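Local structure of polysialic acid O-acetyltransferase (Escherichia coli, 3JQY) at residues 78-92 / 98-112. The protein transfers acetyl groups from acetyl-CoA to the sialic acid units of the bacterium's polysialic acid capsule, at O7 or O9. Sequence-based numbering, arbitrary orientation. Where two conformers were deposited one is given.
Sequences IFRGDNNYVRIHKNS and IVATKGSKVIIGRRT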
# COMPACT_ATOMS: atom_id res chain seq x y z
N ILE B 78 -12.07 -0.66 20.25
CA ILE B 78 -13.22 0.22 20.31
C ILE B 78 -14.49 -0.58 20.14
O ILE B 78 -14.62 -1.37 19.20
CB ILE B 78 -13.15 1.32 19.23
CG1 ILE B 78 -11.88 2.14 19.39
CG2 ILE B 78 -14.40 2.20 19.31
CD1 ILE B 78 -11.66 3.15 18.30
N PHE B 79 -15.43 -0.39 21.06
CA PHE B 79 -16.74 -1.04 20.99
C PHE B 79 -17.79 -0.02 20.56
O PHE B 79 -18.00 0.98 21.25
CB PHE B 79 -17.12 -1.62 22.35
CG PHE B 79 -16.32 -2.83 22.75
CD1 PHE B 79 -15.21 -2.70 23.56
CD2 PHE B 79 -16.68 -4.09 22.30
CE1 PHE B 79 -14.46 -3.81 23.93
CE2 PHE B 79 -15.94 -5.21 22.66
CZ PHE B 79 -14.83 -5.06 23.48
N ARG B 80 -18.42 -0.26 19.42
CA ARG B 80 -19.50 0.62 18.94
C ARG B 80 -20.82 -0.12 19.02
O ARG B 80 -20.99 -1.20 18.46
CB ARG B 80 -19.23 1.07 17.50
CG ARG B 80 -17.90 1.79 17.30
CD ARG B 80 -17.87 2.51 15.96
NE ARG B 80 -16.52 2.86 15.53
CZ ARG B 80 -15.82 3.88 16.00
NH1 ARG B 80 -16.33 4.66 16.95
NH2 ARG B 80 -14.60 4.11 15.54
N GLY B 81 -21.78 0.44 19.75
CA GLY B 81 -23.04 -0.24 19.91
C GLY B 81 -22.94 -1.31 20.98
O GLY B 81 -22.02 -1.29 21.81
N ASP B 82 -23.85 -2.28 20.93
CA ASP B 82 -24.08 -3.19 22.05
C ASP B 82 -23.77 -4.64 21.74
O ASP B 82 -23.75 -5.05 20.58
CB ASP B 82 -25.55 -3.11 22.50
CG ASP B 82 -26.03 -1.69 22.71
OD1 ASP B 82 -25.21 -0.79 22.96
OD2 ASP B 82 -27.26 -1.47 22.62
N ASN B 83 -23.54 -5.42 22.80
CA ASN B 83 -23.46 -6.87 22.71
C ASN B 83 -22.30 -7.36 21.85
O ASN B 83 -22.39 -8.44 21.25
CB ASN B 83 -24.78 -7.44 22.19
CG ASN B 83 -25.97 -7.03 23.04
OD1 ASN B 83 -25.93 -7.16 24.26
ND2 ASN B 83 -27.02 -6.52 22.41
N ASN B 84 -21.24 -6.57 21.78
CA ASN B 84 -20.00 -7.00 21.13
C ASN B 84 -19.13 -7.81 22.08
O ASN B 84 -19.27 -7.70 23.30
CB ASN B 84 -19.19 -5.78 20.67
CG ASN B 84 -19.93 -4.92 19.67
OD1 ASN B 84 -20.09 -5.29 18.51
ND2 ASN B 84 -20.37 -3.75 20.11
N TYR B 85 -18.22 -8.60 21.52
CA TYR B 85 -17.39 -9.53 22.29
C TYR B 85 -16.04 -9.63 21.62
O TYR B 85 -15.95 -9.90 20.42
CB TYR B 85 -18.06 -10.91 22.30
CG TYR B 85 -17.31 -12.02 23.02
CD1 TYR B 85 -17.44 -12.21 24.39
CD2 TYR B 85 -16.49 -12.89 22.31
CE1 TYR B 85 -16.77 -13.23 25.04
CE2 TYR B 85 -15.82 -13.92 22.95
CZ TYR B 85 -15.96 -14.09 24.31
OH TYR B 85 -15.28 -15.11 24.94
N VAL B 86 -14.98 -9.37 22.38
CA VAL B 86 -13.61 -9.53 21.88
C VAL B 86 -12.84 -10.37 22.89
O VAL B 86 -12.81 -10.06 24.08
CB VAL B 86 -12.90 -8.16 21.70
CG1 VAL B 86 -11.45 -8.35 21.26
CG2 VAL B 86 -13.65 -7.30 20.68
N ARG B 87 -12.22 -11.45 22.41
CA ARG B 87 -11.43 -12.30 23.28
C ARG B 87 -10.07 -12.56 22.67
O ARG B 87 -9.97 -13.03 21.52
CB ARG B 87 -12.13 -13.64 23.54
CG ARG B 87 -11.32 -14.58 24.43
CD ARG B 87 -12.04 -15.93 24.61
NE ARG B 87 -11.27 -16.85 25.46
CZ ARG B 87 -11.64 -18.09 25.75
NH1 ARG B 87 -12.78 -18.58 25.27
NH2 ARG B 87 -10.88 -18.85 26.53
N ILE B 88 -9.04 -12.25 23.43
CA ILE B 88 -7.67 -12.46 22.98
C ILE B 88 -7.03 -13.54 23.84
O ILE B 88 -6.84 -13.36 25.04
CB ILE B 88 -6.87 -11.16 23.04
CG1 ILE B 88 -7.55 -10.09 22.18
CG2 ILE B 88 -5.43 -11.39 22.59
CD1 ILE B 88 -6.84 -8.75 22.17
N HIS B 89 -6.70 -14.67 23.22
CA HIS B 89 -6.24 -15.85 23.96
C HIS B 89 -4.78 -15.77 24.41
O HIS B 89 -3.99 -15.00 23.86
CB HIS B 89 -6.42 -17.11 23.10
CG HIS B 89 -7.83 -17.61 23.03
ND1 HIS B 89 -8.82 -16.96 22.33
CD2 HIS B 89 -8.40 -18.73 23.54
CE1 HIS B 89 -9.95 -17.64 22.43
NE2 HIS B 89 -9.72 -18.72 23.16
N LYS B 90 -4.43 -16.59 25.39
CA LYS B 90 -3.12 -16.54 26.04
C LYS B 90 -1.93 -16.66 25.09
O LYS B 90 -2.00 -17.33 24.05
CB LYS B 90 -3.03 -17.63 27.11
CG LYS B 90 -3.34 -19.02 26.59
CD LYS B 90 -2.88 -20.11 27.55
CE LYS B 90 -3.58 -20.02 28.90
NZ LYS B 90 -3.13 -21.10 29.84
N ASN B 91 -0.85 -15.99 25.46
CA ASN B 91 0.45 -16.10 24.79
C ASN B 91 0.49 -15.52 23.39
O ASN B 91 1.44 -15.75 22.64
CB ASN B 91 0.92 -17.55 24.80
CG ASN B 91 1.30 -18.02 26.19
OD1 ASN B 91 2.25 -17.52 26.78
ND2 ASN B 91 0.55 -18.98 26.71
N SER B 92 -0.52 -14.75 23.03
CA SER B 92 -0.54 -14.06 21.75
C SER B 92 0.18 -12.71 21.88
O SER B 92 0.44 -12.24 22.99
CB SER B 92 -1.97 -13.84 21.27
OG SER B 92 -2.73 -13.16 22.26
N ILE B 98 -8.70 -2.71 16.87
CA ILE B 98 -9.82 -3.63 16.70
C ILE B 98 -11.11 -2.88 16.97
O ILE B 98 -11.32 -2.37 18.07
CB ILE B 98 -9.74 -4.81 17.69
CG1 ILE B 98 -8.47 -5.63 17.46
CG2 ILE B 98 -10.98 -5.69 17.55
CD1 ILE B 98 -8.27 -6.74 18.49
N VAL B 99 -11.99 -2.81 15.98
CA VAL B 99 -13.28 -2.16 16.16
C VAL B 99 -14.40 -3.19 16.03
O VAL B 99 -14.57 -3.79 14.97
CB VAL B 99 -13.47 -0.99 15.16
CG1 VAL B 99 -14.79 -0.27 15.41
CG2 VAL B 99 -12.29 -0.02 15.27
N ALA B 100 -15.14 -3.38 17.12
CA ALA B 100 -16.25 -4.33 17.18
C ALA B 100 -17.56 -3.55 17.21
O ALA B 100 -17.83 -2.82 18.16
CB ALA B 100 -16.13 -5.22 18.43
N THR B 101 -18.36 -3.72 16.16
CA THR B 101 -19.47 -2.81 15.91
C THR B 101 -20.80 -3.54 15.83
O THR B 101 -20.94 -4.51 15.10
CB THR B 101 -19.26 -2.05 14.57
OG1 THR B 101 -18.08 -1.24 14.65
CG2 THR B 101 -20.46 -1.17 14.26
N LYS B 102 -21.75 -3.07 16.60
CA LYS B 102 -23.10 -3.55 16.52
C LYS B 102 -23.33 -5.05 16.63
O LYS B 102 -24.04 -5.65 15.86
CB LYS B 102 -23.75 -3.04 15.27
CG LYS B 102 -23.97 -1.58 15.30
CD LYS B 102 -24.31 -1.05 13.94
CE LYS B 102 -24.82 0.26 14.06
NZ LYS B 102 -24.00 1.25 13.47
N GLY B 103 -22.73 -5.61 17.65
CA GLY B 103 -22.94 -7.01 17.95
C GLY B 103 -21.99 -7.92 17.20
O GLY B 103 -22.39 -8.97 16.70
N SER B 104 -20.72 -7.52 17.11
CA SER B 104 -19.72 -8.33 16.44
C SER B 104 -18.89 -9.12 17.46
O SER B 104 -18.82 -8.75 18.63
CB SER B 104 -18.80 -7.44 15.60
OG SER B 104 -19.51 -6.82 14.54
N LYS B 105 -18.27 -10.20 16.99
CA LYS B 105 -17.35 -10.99 17.80
C LYS B 105 -15.99 -11.02 17.12
O LYS B 105 -15.88 -11.29 15.93
CB LYS B 105 -17.86 -12.42 17.96
CG LYS B 105 -19.19 -12.55 18.67
CD LYS B 105 -19.51 -14.02 18.92
CE LYS B 105 -21.01 -14.26 19.06
NZ LYS B 105 -21.58 -13.54 20.23
N VAL B 106 -14.94 -10.72 17.87
CA VAL B 106 -13.59 -10.78 17.33
C VAL B 106 -12.80 -11.67 18.28
O VAL B 106 -12.75 -11.40 19.47
CB VAL B 106 -12.94 -9.39 17.23
CG1 VAL B 106 -11.50 -9.51 16.73
CG2 VAL B 106 -13.75 -8.50 16.29
N ILE B 107 -12.23 -12.74 17.74
CA ILE B 107 -11.49 -13.71 18.55
C ILE B 107 -10.11 -13.91 17.96
O ILE B 107 -9.97 -14.09 16.76
CB ILE B 107 -12.20 -15.08 18.59
CG1 ILE B 107 -13.68 -14.92 18.96
CG2 ILE B 107 -11.48 -16.03 19.54
CD1 ILE B 107 -13.92 -14.20 20.26
N ILE B 108 -9.10 -13.89 18.82
CA ILE B 108 -7.72 -14.12 18.39
C ILE B 108 -7.14 -15.26 19.22
O ILE B 108 -7.11 -15.20 20.44
CB ILE B 108 -6.90 -12.85 18.57
CG1 ILE B 108 -7.50 -11.73 17.70
CG2 ILE B 108 -5.44 -13.11 18.22
CD1 ILE B 108 -6.85 -10.38 17.88
N GLY B 109 -6.69 -16.31 18.54
CA GLY B 109 -6.30 -17.55 19.20
C GLY B 109 -4.95 -17.51 19.91
O GLY B 109 -4.24 -16.51 19.89
N ARG B 110 -4.59 -18.64 20.52
CA ARG B 110 -3.37 -18.76 21.31
C ARG B 110 -2.10 -18.71 20.48
O ARG B 110 -2.04 -19.26 19.37
CB ARG B 110 -3.40 -20.08 22.08
CG ARG B 110 -4.54 -20.19 23.07
CD ARG B 110 -4.41 -21.44 23.93
NE ARG B 110 -4.86 -22.64 23.22
CZ ARG B 110 -6.11 -23.10 23.26
NH1 ARG B 110 -7.03 -22.48 23.98
NH2 ARG B 110 -6.43 -24.20 22.59
N ARG B 111 -1.07 -18.06 21.03
CA ARG B 111 0.26 -18.05 20.43
C ARG B 111 0.28 -17.42 19.04
O ARG B 111 1.17 -17.70 18.24
CB ARG B 111 0.85 -19.46 20.37
CG ARG B 111 0.92 -20.15 21.74
CD ARG B 111 1.31 -21.62 21.62
NE ARG B 111 0.39 -22.36 20.74
CZ ARG B 111 -0.70 -22.99 21.15
NH1 ARG B 111 -1.04 -22.99 22.44
NH2 ARG B 111 -1.46 -23.63 20.27
N THR B 112 -0.69 -16.57 18.75
CA THR B 112 -0.72 -15.87 17.48
C THR B 112 0.00 -14.53 17.62
O THR B 112 -0.13 -13.85 18.64
CB THR B 112 -2.18 -15.67 17.01
OG1 THR B 112 -2.65 -16.89 16.42
CG2 THR B 112 -2.29 -14.52 16.01
O HOH W 1 -21.23 -10.68 20.32
O HOH W 2 -0.41 -21.52 24.99
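Asn84 reaches from one coil of the left-handed beta-helix into the corner of the next, where its OD1 takes the backbone N-H of Ser104 at 2.7 Å in a nearly straight bond (168°) and that of Gly103 in a weak, bent one. Its ND2 turns back to Arg80 O at 3.1 Å, standing above that carbonyl's plane; Arg80 O also accepts from Lys102 N. With CG anti to the carbonyl carbon (chi1 -60°), the amide lies inside the turn while CB packs against the Ala100 methyl. Val86 CG2 meets the same methyl at 3.9 Å and runs alongside Val106, both pointing into the coil, where Ile88 and Ile108 continue the apolar column.

On the outer face Ile107, modelled in two conformers, in one of them brings CD1 to the edge of the Tyr85 ring at CE2 and CG2 to the edge of the His89 imidazole near CE1; the closeness of both contacts is therefore doubtful. That imidazole bonds to the strand beside it: ND1 donates to Ile108 O at 3.1 Å from above the carbonyl plane, while His89 N uses the same oxygen. One ring face carries the Arg87 guanidinium, whose NH2 forms a salt bridge with Glu67 of the preceding coil. Arg110 slants past the imidazole with its NH1 near CD2, the two planes 72° apart, and its CD lies beside Lys90 CG.

Strands 85-88 and 105-108 run parallel, as expected of hexapeptide-repeat coils. The chemistry is thus divided: apolar side chains, aliphatic apart from Phe79, line the interior, and Asn84 bonds to backbone groups at the corner, chiefly the Ser104 N-H, tying successive coils together where the ladder of strand bonds is interrupted.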